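Tengpin (Thermoanaerobacter tengcongensis, PDB 2VH4) probably inhibits serine endopeptidases as a member of the serpin family, and is captured here in the latent conformation as a loop C-sheet polymer. Local coordinates at residues V8-I13 with Y85-P90; I26-N31 with E284-L289; E93-T98 with K227-F232; D161-M166 with T342-P347; P272-E277 with T322-D327. All blocks are in the same frame, centred on the assembly; numbering follows the deposited sequence.

Overall arrangement
Contacts 3, 4 and 5 reach the serpin A sheet, in which strands 127-131, 95-106, 164-177, 330-342, 314-326 and the later part of 263-281 follow one another. Contacts 3 and 4 have centres about 39 Å apart. Contact 1, about 17 Å from contact 3 between centres, is joined to it by a probable hydrogen bond, Pro90 O to Tyr230 OH. Contact 3 also packs on contact 5 through Phe232 and Val326. Contact 2 joins two helices about 23 Å from contacts 4 and 5 between centres. Contact 1 closes before contact 3 opens; contacts 2 and 4 alternate along the chain. They bind the A sheet to helices and to strands behind it, with strand 330-342 inside, consistent with the latent conformation.

Contact 1: residues V8-I13 with Y85-P90; sequences VSEKNI and YMKKLP
The carboxylate of Glu10 lies between two lysines at the end of helix 75-88, one oxygen turned to each. Glu10 OE1 meets Lys88 NZ at 3.1 Å, a salt bridge whose hydrogen bond is weak, whereas the salt bridge from Glu10 OE2 to Lys87 NZ is long at 3.8 Å. Lys87 crosses the glutamate at about a right angle, and its bend at the last torsion (chi4 88°) leaves CE nearer the carboxylate than the ammonium is, with Lys87 CE 3.3 Å from Glu10 OE2. Lys88 instead stays extended, and its ammonium reaches a water that also takes the N-H of Ile13; this water is 2.9 Å from Lys88 NZ and 2.8 Å from Ile13 N. Beyond the charges, Ile13 CD1 rests on Tyr85 CB at 4.0 Å. The tyrosine is held from further out, its OH hydrogen-bonded to Asp365 and its ring meeting that of Phe17, while Lys11 N is bonded to Thr84 OG1. Glu10, Lys87 and Lys88 thus make a surface salt-bridge network with a small apolar contact beside it, by which the arm leading into helix 15-32 lies along helix 75-88 of the serpin fold.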
# COMPACT_ATOMS: atom_id res chain seq x y z
N VAL A 8 17.76 -17.13 -5.17
CA VAL A 8 16.75 -17.24 -6.22
C VAL A 8 17.14 -16.42 -7.45
O VAL A 8 17.98 -15.52 -7.36
CB VAL A 8 15.34 -16.80 -5.72
CG1 VAL A 8 14.80 -17.76 -4.67
CG2 VAL A 8 15.36 -15.35 -5.20
N SER A 9 16.52 -16.73 -8.58
CA SER A 9 16.77 -16.00 -9.82
C SER A 9 15.95 -14.71 -9.88
O SER A 9 14.80 -14.67 -9.42
CB SER A 9 16.44 -16.86 -11.04
OG SER A 9 17.38 -17.92 -11.20
N GLU A 10 16.55 -13.66 -10.44
CA GLU A 10 15.84 -12.42 -10.70
C GLU A 10 14.94 -12.57 -11.92
O GLU A 10 15.20 -13.41 -12.79
CB GLU A 10 16.82 -11.27 -10.93
CG GLU A 10 17.52 -10.76 -9.67
CD GLU A 10 18.53 -9.65 -9.94
OE1 GLU A 10 18.40 -8.94 -10.96
OE2 GLU A 10 19.45 -9.49 -9.12
N LYS A 11 13.88 -11.77 -11.97
CA LYS A 11 13.10 -11.61 -13.18
C LYS A 11 13.03 -10.11 -13.44
O LYS A 11 12.38 -9.37 -12.70
CB LYS A 11 11.70 -12.21 -13.03
CG LYS A 11 10.91 -12.30 -14.34
CD LYS A 11 9.57 -13.02 -14.15
CE LYS A 11 8.90 -13.37 -15.50
NZ LYS A 11 9.68 -14.37 -16.31
N ASN A 12 13.75 -9.67 -14.48
CA ASN A 12 13.83 -8.26 -14.82
C ASN A 12 12.46 -7.61 -14.89
O ASN A 12 11.53 -8.16 -15.49
CB ASN A 12 14.57 -8.06 -16.14
CG ASN A 12 16.08 -8.24 -16.01
OD1 ASN A 12 16.60 -8.48 -14.92
ND2 ASN A 12 16.78 -8.12 -17.12
N ILE A 13 12.33 -6.45 -14.26
CA ILE A 13 11.11 -5.65 -14.33
C ILE A 13 10.85 -5.23 -15.78
O ILE A 13 11.77 -4.82 -16.49
CB ILE A 13 11.16 -4.44 -13.35
CG1 ILE A 13 11.39 -4.93 -11.91
CG2 ILE A 13 9.89 -3.60 -13.45
CD1 ILE A 13 10.44 -6.05 -11.42
N TYR A 85 11.96 -6.52 -7.66
CA TYR A 85 11.49 -5.14 -7.46
C TYR A 85 11.95 -4.58 -6.10
O TYR A 85 12.38 -3.42 -6.02
CB TYR A 85 9.97 -5.05 -7.62
CG TYR A 85 9.42 -3.63 -7.62
CD1 TYR A 85 9.83 -2.71 -8.58
CD2 TYR A 85 8.48 -3.22 -6.66
CE1 TYR A 85 9.34 -1.41 -8.58
CE2 TYR A 85 7.97 -1.92 -6.66
CZ TYR A 85 8.41 -1.02 -7.62
OH TYR A 85 7.94 0.27 -7.64
N MET A 86 11.88 -5.40 -5.06
CA MET A 86 12.39 -5.01 -3.75
C MET A 86 13.91 -4.84 -3.75
O MET A 86 14.43 -3.93 -3.10
CB MET A 86 11.98 -6.03 -2.68
CG MET A 86 10.53 -5.93 -2.28
SD MET A 86 10.08 -7.08 -0.98
CE MET A 86 10.21 -8.66 -1.81
N LYS A 87 14.60 -5.70 -4.49
CA LYS A 87 16.05 -5.68 -4.56
C LYS A 87 16.59 -4.38 -5.16
O LYS A 87 17.58 -3.83 -4.66
CB LYS A 87 16.55 -6.86 -5.39
CG LYS A 87 17.99 -7.24 -5.13
CD LYS A 87 18.55 -8.04 -6.29
CE LYS A 87 19.83 -8.75 -5.91
NZ LYS A 87 19.55 -10.10 -5.33
N LYS A 88 15.94 -3.90 -6.22
CA LYS A 88 16.50 -2.82 -7.05
C LYS A 88 15.94 -1.42 -6.79
O LYS A 88 16.45 -0.44 -7.33
CB LYS A 88 16.36 -3.17 -8.54
CG LYS A 88 17.25 -4.31 -9.02
CD LYS A 88 16.94 -4.64 -10.48
CE LYS A 88 17.78 -5.80 -11.00
NZ LYS A 88 17.24 -6.35 -12.30
N LEU A 89 14.89 -1.32 -5.97
CA LEU A 89 14.36 -0.02 -5.56
C LEU A 89 15.41 0.78 -4.78
O LEU A 89 15.91 0.30 -3.76
CB LEU A 89 13.10 -0.18 -4.70
CG LEU A 89 11.78 -0.32 -5.45
CD1 LEU A 89 10.68 -0.73 -4.47
CD2 LEU A 89 11.42 0.96 -6.20
N PRO A 90 15.75 1.98 -5.27
CA PRO A 90 16.84 2.77 -4.69
C PRO A 90 16.58 3.21 -3.25
O PRO A 90 15.43 3.45 -2.86
CB PRO A 90 16.92 4.00 -5.60
CG PRO A 90 16.25 3.57 -6.86
CD PRO A 90 15.15 2.68 -6.41
O HOH W 1 14.65 -5.28 -13.20

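Contact 2: residues I26-N31 with E284-L289; sequences IELFKN and ETLESL
Leu28 and Thr285 cross at about a right angle, with Leu28 CD1 3.9 Å from Thr285 CG2. The same leucine methyl meets Leu286 CD2, also at 3.9 Å, so that one methyl touches two neighbouring side chains of the short helix 283-287. On the other flank Leu289 CD2 reaches Glu27 CB at 3.7 Å and lies beside Asn31. The two branches of Thr285 divide the work: CG2, anti to the backbone N (chi1 -66° for OG1), faces Leu28 and Asn31 CB, while OG1 donates to Asn31 O at 2.9 Å, from above the carbonyl plane. Lys351 gives that same oxygen a second donor. Ser288 OG donates to Thr285 O at 2.7 Å, which keeps the serine turned back beside Asn31. With a valine at Thr285, Asn31 O would probably lose one of its two donors and depend more heavily on Lys351. The chemistry is therefore mixed: leucine methyls meet on the side turned to the core, and a hydroxyl satisfies a carbonyl near the end of helix 15-32.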
# COMPACT_ATOMS: atom_id res chain seq x y z
N ILE A 26 -4.16 1.15 -9.10
CA ILE A 26 -5.25 2.10 -9.35
C ILE A 26 -6.62 1.50 -8.98
O ILE A 26 -7.46 2.19 -8.43
CB ILE A 26 -5.20 2.65 -10.81
CG1 ILE A 26 -3.92 3.45 -11.06
CG2 ILE A 26 -6.43 3.50 -11.14
CD1 ILE A 26 -3.60 4.52 -10.00
N GLU A 27 -6.82 0.21 -9.27
CA GLU A 27 -8.06 -0.49 -8.87
C GLU A 27 -8.17 -0.63 -7.35
O GLU A 27 -9.26 -0.49 -6.78
CB GLU A 27 -8.16 -1.87 -9.54
CG GLU A 27 -8.27 -1.86 -11.07
CD GLU A 27 -9.51 -1.15 -11.58
OE1 GLU A 27 -10.63 -1.63 -11.33
OE2 GLU A 27 -9.36 -0.10 -12.25
N LEU A 28 -7.04 -0.90 -6.70
CA LEU A 28 -7.00 -0.93 -5.23
C LEU A 28 -7.38 0.44 -4.70
O LEU A 28 -8.16 0.55 -3.76
CB LEU A 28 -5.62 -1.34 -4.70
CG LEU A 28 -5.48 -1.56 -3.19
CD1 LEU A 28 -6.15 -2.85 -2.72
CD2 LEU A 28 -4.03 -1.58 -2.80
N PHE A 29 -6.83 1.49 -5.32
CA PHE A 29 -7.10 2.87 -4.92
C PHE A 29 -8.59 3.21 -5.07
O PHE A 29 -9.24 3.58 -4.09
CB PHE A 29 -6.22 3.85 -5.71
CG PHE A 29 -6.46 5.30 -5.39
CD1 PHE A 29 -6.27 5.79 -4.09
CD2 PHE A 29 -6.86 6.19 -6.38
CE1 PHE A 29 -6.49 7.14 -3.79
CE2 PHE A 29 -7.09 7.54 -6.08
CZ PHE A 29 -6.90 8.02 -4.78
N LYS A 30 -9.12 3.07 -6.27
CA LYS A 30 -10.49 3.52 -6.52
C LYS A 30 -11.57 2.72 -5.78
O LYS A 30 -12.71 3.19 -5.66
CB LYS A 30 -10.77 3.65 -8.02
CG LYS A 30 -10.75 2.39 -8.84
CD LYS A 30 -10.57 2.76 -10.30
CE LYS A 30 -11.49 1.94 -11.21
NZ LYS A 30 -11.25 2.23 -12.65
N ASN A 31 -11.21 1.55 -5.26
CA ASN A 31 -12.11 0.78 -4.40
C ASN A 31 -11.80 0.95 -2.91
O ASN A 31 -12.56 0.49 -2.06
CB ASN A 31 -12.13 -0.70 -4.82
CG ASN A 31 -12.79 -0.92 -6.18
OD1 ASN A 31 -12.11 -1.18 -7.17
ND2 ASN A 31 -14.11 -0.80 -6.22
N GLU A 284 -13.50 -5.57 2.03
CA GLU A 284 -14.48 -5.23 1.00
C GLU A 284 -13.84 -4.77 -0.31
O GLU A 284 -14.34 -5.05 -1.39
CB GLU A 284 -15.48 -4.18 1.50
CG GLU A 284 -16.55 -4.72 2.45
CD GLU A 284 -17.87 -3.94 2.38
OE1 GLU A 284 -18.37 -3.67 1.26
OE2 GLU A 284 -18.42 -3.62 3.46
N THR A 285 -12.72 -4.05 -0.18
CA THR A 285 -11.97 -3.54 -1.33
C THR A 285 -11.43 -4.69 -2.18
O THR A 285 -11.48 -4.64 -3.40
CB THR A 285 -10.81 -2.61 -0.87
OG1 THR A 285 -11.35 -1.43 -0.27
CG2 THR A 285 -9.91 -2.20 -2.05
N LEU A 286 -10.92 -5.72 -1.51
CA LEU A 286 -10.29 -6.85 -2.19
C LEU A 286 -11.30 -7.83 -2.77
O LEU A 286 -11.03 -8.47 -3.78
CB LEU A 286 -9.30 -7.55 -1.25
CG LEU A 286 -8.08 -6.70 -0.91
CD1 LEU A 286 -7.34 -7.25 0.30
CD2 LEU A 286 -7.16 -6.55 -2.13
N GLU A 287 -12.45 -7.94 -2.11
CA GLU A 287 -13.59 -8.71 -2.63
C GLU A 287 -14.05 -8.11 -3.95
O GLU A 287 -14.42 -8.83 -4.87
CB GLU A 287 -14.75 -8.72 -1.62
CG GLU A 287 -14.53 -9.62 -0.40
CD GLU A 287 -15.51 -9.35 0.75
OE1 GLU A 287 -16.24 -8.34 0.72
OE2 GLU A 287 -15.55 -10.16 1.70
N SER A 288 -13.99 -6.78 -4.05
CA SER A 288 -14.44 -6.08 -5.25
C SER A 288 -13.44 -6.16 -6.40
O SER A 288 -13.74 -5.76 -7.53
CB SER A 288 -14.83 -4.62 -4.94
OG SER A 288 -13.69 -3.82 -4.73
N LEU A 289 -12.25 -6.70 -6.12
CA LEU A 289 -11.27 -7.00 -7.15
C LEU A 289 -11.34 -8.47 -7.59
O LEU A 289 -10.58 -8.90 -8.46
CB LEU A 289 -9.85 -6.65 -6.67
CG LEU A 289 -9.53 -5.22 -6.21
CD1 LEU A 289 -8.06 -5.09 -5.85
CD2 LEU A 289 -9.90 -4.17 -7.25

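Contact 3: residues E93-T98 with K227-F232; sequences EKSKLT and KNHYSF
Side chains of Lys227, His229 and Tyr230 meet Glu93, Ser95 and Leu97 where strands 95-106 and 230-237 begin, a partly buried contact between strands that do not pair with each other. Lys227 folds at chi2 (-70°) and again at chi4, which brings NZ round to donate to Glu93 O at 2.9 Å, tilted 34° from the carbonyl plane. Its stem also touches the serine, Lys227 CG lying 4.1 Å from Ser95 CB. The hydroxyl of Ser95 sits at the edges of two rings, in the plane of each: Ser95 OG is 3.5 Å from Tyr230 CD1 and 3.6 Å from His229 CD2. A water links the same hydroxyl to the backbone, 3.2 Å from Ser95 OG and 2.9 Å from His229 N, from which it accepts. Further along, Leu97 crosses Tyr230 at about a right angle, and Leu97 CD2 approaches Tyr230 CZ at 3.9 Å. Outside the two segments, Glu92 holds both Lys227 NZ, in a salt bridge, and His229 NE2. Strand 164-177 pairs with strand 95-106 and sends Phe174 edge-to-face against Tyr230, while strand 359-365 runs beside strand 230-237 and the loop after helix 75-88 brings Leu89 onto Leu97 and Pro90 onto His229.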
# COMPACT_ATOMS: atom_id res chain seq x y z
N GLU A 93 20.78 8.14 1.36
CA GLU A 93 20.60 9.42 2.02
C GLU A 93 19.71 10.36 1.21
O GLU A 93 19.88 10.49 -0.01
CB GLU A 93 21.96 10.08 2.29
CG GLU A 93 21.96 11.05 3.46
CD GLU A 93 21.61 10.38 4.78
OE1 GLU A 93 20.82 10.96 5.56
OE2 GLU A 93 22.11 9.26 5.04
N LYS A 94 18.76 11.01 1.89
CA LYS A 94 17.82 11.98 1.29
C LYS A 94 16.76 11.33 0.39
O LYS A 94 15.90 12.02 -0.15
CB LYS A 94 18.56 13.09 0.51
CG LYS A 94 19.55 13.89 1.34
CD LYS A 94 19.96 15.20 0.68
CE LYS A 94 21.04 15.89 1.52
NZ LYS A 94 21.01 17.38 1.46
N SER A 95 16.83 10.01 0.24
CA SER A 95 15.93 9.29 -0.65
C SER A 95 15.76 7.85 -0.16
O SER A 95 16.08 6.89 -0.87
CB SER A 95 16.49 9.34 -2.08
OG SER A 95 15.87 8.37 -2.92
N LYS A 96 15.25 7.71 1.06
CA LYS A 96 15.19 6.41 1.73
C LYS A 96 13.91 5.65 1.44
O LYS A 96 12.81 6.21 1.53
CB LYS A 96 15.33 6.57 3.25
CG LYS A 96 16.63 7.22 3.73
CD LYS A 96 16.67 7.24 5.25
CE LYS A 96 17.97 7.82 5.75
NZ LYS A 96 17.88 8.14 7.20
N LEU A 97 14.05 4.37 1.10
CA LEU A 97 12.93 3.45 1.02
C LEU A 97 13.36 2.08 1.52
O LEU A 97 14.30 1.50 0.98
CB LEU A 97 12.37 3.33 -0.41
CG LEU A 97 11.07 2.53 -0.57
CD1 LEU A 97 9.85 3.37 -0.21
CD2 LEU A 97 10.92 1.98 -1.97
N THR A 98 12.68 1.59 2.55
CA THR A 98 12.92 0.24 3.08
C THR A 98 11.64 -0.58 3.09
O THR A 98 10.54 -0.05 3.26
CB THR A 98 13.46 0.26 4.53
OG1 THR A 98 12.66 1.15 5.33
CG2 THR A 98 14.93 0.68 4.57
N LYS A 227 18.17 13.13 -5.45
CA LYS A 227 18.76 11.92 -6.08
C LYS A 227 17.95 11.37 -7.27
O LYS A 227 18.43 10.50 -8.00
CB LYS A 227 19.06 10.81 -5.04
CG LYS A 227 19.74 11.28 -3.74
CD LYS A 227 21.18 11.73 -3.96
CE LYS A 227 21.81 12.24 -2.68
NZ LYS A 227 22.18 11.14 -1.73
N ASN A 228 16.75 11.90 -7.46
CA ASN A 228 15.88 11.57 -8.61
C ASN A 228 15.43 10.12 -8.80
O ASN A 228 15.31 9.64 -9.92
CB ASN A 228 16.45 12.12 -9.93
CG ASN A 228 15.69 13.33 -10.41
OD1 ASN A 228 16.21 14.46 -10.39
ND2 ASN A 228 14.44 13.12 -10.83
N HIS A 229 15.17 9.44 -7.69
CA HIS A 229 14.63 8.09 -7.76
C HIS A 229 13.13 8.12 -7.57
O HIS A 229 12.40 7.28 -8.12
CB HIS A 229 15.26 7.21 -6.69
CG HIS A 229 16.76 7.16 -6.76
ND1 HIS A 229 17.44 6.63 -7.83
CD2 HIS A 229 17.70 7.56 -5.87
CE1 HIS A 229 18.74 6.71 -7.61
NE2 HIS A 229 18.92 7.27 -6.43
N TYR A 230 12.66 9.09 -6.80
CA TYR A 230 11.24 9.18 -6.50
C TYR A 230 10.71 10.57 -6.78
O TYR A 230 11.44 11.56 -6.70
CB TYR A 230 10.96 8.76 -5.05
CG TYR A 230 11.50 7.38 -4.73
CD1 TYR A 230 12.74 7.22 -4.11
CD2 TYR A 230 10.78 6.24 -5.08
CE1 TYR A 230 13.24 5.96 -3.82
CE2 TYR A 230 11.27 4.97 -4.79
CZ TYR A 230 12.50 4.84 -4.17
OH TYR A 230 12.99 3.59 -3.89
N SER A 231 9.43 10.63 -7.13
CA SER A 231 8.74 11.88 -7.36
C SER A 231 7.43 11.90 -6.60
O SER A 231 6.93 10.88 -6.15
CB SER A 231 8.49 12.08 -8.85
OG SER A 231 9.70 12.21 -9.56
N PHE A 232 6.88 13.10 -6.46
CA PHE A 232 5.57 13.31 -5.89
C PHE A 232 4.66 13.75 -7.04
O PHE A 232 4.96 14.73 -7.73
CB PHE A 232 5.65 14.38 -4.80
CG PHE A 232 4.33 14.72 -4.17
CD1 PHE A 232 3.95 14.13 -2.97
CD2 PHE A 232 3.47 15.65 -4.76
CE1 PHE A 232 2.73 14.45 -2.37
CE2 PHE A 232 2.24 15.98 -4.17
CZ PHE A 232 1.88 15.39 -2.98
O HOH W 2 14.60 10.43 -5.03

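Contact 4: residues D161-M166 with T342-P347; sequences DPEDVM and TAAGIP
Asp164 and Thr342 form an antiparallel non-hydrogen-bonded pair, with both side chains on one face of the sheet. From CB, the aspartate places CG beside its own backbone N (chi1 -65°), and the carboxylate slants across the threonine. Asp164 CG stands 3.9 Å from Thr342 OG1. At the tip, Asp164 OD1 accepts from Thr342 OG1 at 2.7 Å, met nearly along the C-O bond, and Thr342 CB is close behind at 3.1 Å from Asp164 OD1. The other oxygen, OD2, shares a weak hydrogen bond with the hydroxyl of Tyr167 and lies close to Asp340 OD2, a like charge that may favour protonation of one of the pair. Were Asp164 replaced by alanine, the buried hydroxyl of Thr342 would be likely to lose its closest acceptor and be freer to turn. Beside this pair, Ala343 N donates to Glu163 O at 3.0 Å, bent to 131° and from above the carbonyl plane. Glu163 CB packs on Ala343 CB at 3.9 Å, and its CG touches Ala344 CB. Glu163 also belongs to a type I turn, from Asp161 to Asp164, that leads into strand 164-177. Just inside that strand, a classic beta bulge sets Val165 and Met166 together opposite Ile341. Strand 330-342, consistent with the inserted reactive loop of a latent serpin, thus ends between strands 164-177 and 314-326, where Tyr314 bonds the backbones of Thr342 and Ala344.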
# COMPACT_ATOMS: atom_id res chain seq x y z
N ASP A 161 -7.00 -12.71 18.70
CA ASP A 161 -8.07 -13.71 18.79
C ASP A 161 -7.49 -15.10 19.04
O ASP A 161 -6.49 -15.47 18.43
CB ASP A 161 -8.90 -13.72 17.51
CG ASP A 161 -10.18 -12.91 17.62
OD1 ASP A 161 -11.17 -13.44 18.18
OD2 ASP A 161 -10.20 -11.76 17.15
N PRO A 162 -8.11 -15.86 19.97
CA PRO A 162 -7.69 -17.23 20.31
C PRO A 162 -7.62 -18.19 19.12
O PRO A 162 -6.91 -19.20 19.19
CB PRO A 162 -8.77 -17.69 21.30
CG PRO A 162 -9.30 -16.45 21.89
CD PRO A 162 -9.26 -15.43 20.78
N GLU A 163 -8.34 -17.89 18.04
CA GLU A 163 -8.38 -18.78 16.88
C GLU A 163 -7.48 -18.33 15.73
O GLU A 163 -7.41 -19.00 14.69
CB GLU A 163 -9.82 -18.98 16.38
CG GLU A 163 -10.84 -19.31 17.47
CD GLU A 163 -11.60 -18.09 17.98
OE1 GLU A 163 -11.16 -16.94 17.73
OE2 GLU A 163 -12.65 -18.29 18.63
N ASP A 164 -6.78 -17.21 15.90
CA ASP A 164 -5.77 -16.76 14.94
C ASP A 164 -4.56 -17.69 14.99
O ASP A 164 -4.17 -18.17 16.06
CB ASP A 164 -5.33 -15.33 15.24
CG ASP A 164 -6.45 -14.33 15.04
OD1 ASP A 164 -7.59 -14.74 14.73
OD2 ASP A 164 -6.19 -13.12 15.20
N VAL A 165 -3.97 -17.95 13.82
CA VAL A 165 -2.81 -18.84 13.73
C VAL A 165 -1.62 -18.22 13.01
O VAL A 165 -0.48 -18.66 13.20
CB VAL A 165 -3.17 -20.21 13.08
CG1 VAL A 165 -4.24 -20.94 13.91
CG2 VAL A 165 -3.63 -20.05 11.65
N MET A 166 -1.87 -17.19 12.19
CA MET A 166 -0.82 -16.55 11.39
C MET A 166 -1.11 -15.09 11.07
O MET A 166 -2.24 -14.72 10.75
CB MET A 166 -0.57 -17.31 10.08
CG MET A 166 0.68 -16.84 9.32
SD MET A 166 1.01 -17.68 7.76
CE MET A 166 1.77 -19.21 8.29
N THR A 342 -7.23 -16.93 10.46
CA THR A 342 -7.96 -17.39 11.64
C THR A 342 -8.86 -18.60 11.36
O THR A 342 -9.15 -18.91 10.21
CB THR A 342 -8.79 -16.24 12.28
OG1 THR A 342 -9.20 -16.62 13.60
CG2 THR A 342 -10.00 -15.92 11.43
N ALA A 343 -9.29 -19.26 12.43
CA ALA A 343 -9.98 -20.55 12.33
C ALA A 343 -11.50 -20.43 12.37
O ALA A 343 -12.21 -21.22 11.73
CB ALA A 343 -9.50 -21.48 13.43
N ALA A 344 -12.01 -19.45 13.11
CA ALA A 344 -13.44 -19.39 13.38
C ALA A 344 -14.04 -18.01 13.16
O ALA A 344 -13.32 -17.05 12.86
CB ALA A 344 -13.71 -19.88 14.81
N GLY A 345 -15.36 -17.92 13.29
CA GLY A 345 -16.07 -16.66 13.20
C GLY A 345 -16.27 -16.17 11.78
O GLY A 345 -15.97 -16.89 10.82
N ILE A 346 -16.76 -14.94 11.66
CA ILE A 346 -17.06 -14.34 10.37
C ILE A 346 -16.92 -12.81 10.45
O ILE A 346 -17.49 -12.18 11.34
CB ILE A 346 -18.48 -14.77 9.85
CG1 ILE A 346 -18.79 -14.19 8.46
CG2 ILE A 346 -19.59 -14.41 10.84
CD1 ILE A 346 -18.36 -15.07 7.31
N PRO A 347 -16.13 -12.21 9.53
CA PRO A 347 -15.99 -10.75 9.51
C PRO A 347 -17.30 -10.04 9.17
O PRO A 347 -18.11 -10.57 8.41
CB PRO A 347 -14.96 -10.50 8.40
CG PRO A 347 -14.30 -11.82 8.16
CD PRO A 347 -15.33 -12.85 8.48

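Contact 5: residues P272-E277 with T322-D327; sequences PKFKYE and TFISVD
The rings of Phe274 and Tyr276 lie beside the aliphatic side chains of the facing strand. Val326 CB sits over the centre of one face of Phe274, a CH-pi contact of 4.1 Å from that atom to the ring centroid, while Ile324 CG2 lies in the plane at the edge of the same ring, 3.8 Å from Phe274 CE1. That methyl is shared: it also stands over one face of Tyr276, offset toward the rim, with Ile324 CG2 4.0 Å from the Tyr276 centroid. Both aromatic residues have CG between the backbone N and the carbonyl carbon (chi1 55° for Phe274), which lets the rings run alongside Val326 and Ile324 and point the same way. On the other side of the sheet, Phe323 receives Lys275 CE at its edge in the ring plane, 3.8 Å from Phe323 CE1, and Glu277 CG also at its edge. Strands 263-281 and 314-326 are antiparallel neighbours in the serpin A sheet, their segments at 172°. Phe274 pairs with Val326 and Tyr276 with Ile324, each pair closed by two backbone bonds; the shortest is Val326 N to Phe274 O at 2.8 Å. Phe274 N donates to Val326 O at 3.2 Å, in the carbonyl plane. Phe361, from strand 359-365, meets the Phe274 ring, and Tyr276 OH is bonded to Ser39 O. Where the pairing ends, Lys273 CE touches Asp327 CB, although its ammonium is bridged to Glu328 and Asp327 OD1 accepts from Gly330.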
# COMPACT_ATOMS: atom_id res chain seq x y z
N PRO A 272 -0.46 21.59 -0.88
CA PRO A 272 -0.88 21.65 0.52
C PRO A 272 0.06 20.88 1.43
O PRO A 272 0.52 19.78 1.08
CB PRO A 272 -2.26 20.99 0.51
CG PRO A 272 -2.25 20.11 -0.69
CD PRO A 272 -1.47 20.90 -1.70
N LYS A 273 0.35 21.46 2.59
CA LYS A 273 1.11 20.81 3.63
C LYS A 273 0.12 19.95 4.40
O LYS A 273 -0.96 20.41 4.75
CB LYS A 273 1.74 21.87 4.54
CG LYS A 273 2.70 21.37 5.60
CD LYS A 273 3.46 22.55 6.20
CE LYS A 273 4.28 22.13 7.41
NZ LYS A 273 5.04 23.28 7.96
N PHE A 274 0.46 18.68 4.63
CA PHE A 274 -0.42 17.78 5.37
C PHE A 274 0.31 16.67 6.11
O PHE A 274 1.37 16.21 5.69
CB PHE A 274 -1.53 17.19 4.48
CG PHE A 274 -1.03 16.48 3.24
CD1 PHE A 274 -0.68 15.13 3.29
CD2 PHE A 274 -0.96 17.15 2.02
CE1 PHE A 274 -0.25 14.47 2.13
CE2 PHE A 274 -0.52 16.49 0.87
CZ PHE A 274 -0.16 15.14 0.93
N LYS A 275 -0.29 16.28 7.23
CA LYS A 275 0.24 15.22 8.07
C LYS A 275 -0.93 14.48 8.71
O LYS A 275 -1.71 15.09 9.45
CB LYS A 275 1.17 15.79 9.14
CG LYS A 275 1.64 14.76 10.16
CD LYS A 275 2.58 15.37 11.18
CE LYS A 275 2.94 14.37 12.26
NZ LYS A 275 1.84 14.26 13.27
N TYR A 276 -1.05 13.18 8.43
CA TYR A 276 -2.11 12.38 9.04
C TYR A 276 -1.81 10.89 9.08
O TYR A 276 -0.88 10.40 8.43
CB TYR A 276 -3.46 12.64 8.34
CG TYR A 276 -3.48 12.33 6.86
CD1 TYR A 276 -3.76 11.04 6.39
CD2 TYR A 276 -3.22 13.33 5.91
CE1 TYR A 276 -3.78 10.75 5.04
CE2 TYR A 276 -3.23 13.05 4.56
CZ TYR A 276 -3.51 11.75 4.13
OH TYR A 276 -3.53 11.48 2.78
N GLU A 277 -2.61 10.18 9.88
CA GLU A 277 -2.64 8.72 9.89
C GLU A 277 -3.96 8.25 9.31
O GLU A 277 -4.96 8.98 9.36
CB GLU A 277 -2.51 8.19 11.31
CG GLU A 277 -1.19 8.54 11.99
CD GLU A 277 -1.22 8.25 13.47
OE1 GLU A 277 -2.32 8.19 14.05
OE2 GLU A 277 -0.12 8.09 14.06
N THR A 322 -1.50 3.55 7.39
CA THR A 322 -0.54 4.41 6.71
C THR A 322 -0.35 5.73 7.47
O THR A 322 -1.17 6.08 8.33
CB THR A 322 -0.99 4.72 5.28
OG1 THR A 322 -2.27 5.36 5.31
CG2 THR A 322 -1.09 3.44 4.43
N PHE A 323 0.73 6.43 7.14
CA PHE A 323 1.08 7.73 7.73
C PHE A 323 1.83 8.51 6.68
O PHE A 323 2.63 7.94 5.94
CB PHE A 323 1.97 7.54 8.98
CG PHE A 323 2.69 8.79 9.42
CD1 PHE A 323 2.06 9.72 10.25
CD2 PHE A 323 4.00 9.04 9.01
CE1 PHE A 323 2.72 10.88 10.65
CE2 PHE A 323 4.68 10.20 9.42
CZ PHE A 323 4.04 11.12 10.24
N ILE A 324 1.57 9.81 6.59
CA ILE A 324 2.33 10.68 5.69
C ILE A 324 2.51 12.08 6.27
O ILE A 324 1.64 12.57 6.99
CB ILE A 324 1.70 10.74 4.27
CG1 ILE A 324 2.63 11.46 3.28
CG2 ILE A 324 0.27 11.35 4.32
CD1 ILE A 324 2.30 11.22 1.82
N SER A 325 3.65 12.70 5.99
CA SER A 325 3.87 14.11 6.31
C SER A 325 4.55 14.80 5.15
O SER A 325 5.71 14.53 4.84
CB SER A 325 4.72 14.27 7.58
OG SER A 325 4.74 15.62 8.01
N VAL A 326 3.81 15.69 4.49
CA VAL A 326 4.36 16.48 3.40
C VAL A 326 4.57 17.91 3.91
O VAL A 326 3.61 18.60 4.27
CB VAL A 326 3.44 16.47 2.14
CG1 VAL A 326 3.92 17.47 1.10
CG2 VAL A 326 3.37 15.06 1.54
N ASP A 327 5.83 18.33 3.94
CA ASP A 327 6.20 19.64 4.42
C ASP A 327 7.20 20.30 3.46
O ASP A 327 7.34 19.88 2.31
CB ASP A 327 6.78 19.53 5.84
CG ASP A 327 8.13 18.83 5.88
OD1 ASP A 327 8.53 18.16 4.89
OD2 ASP A 327 8.81 18.95 6.91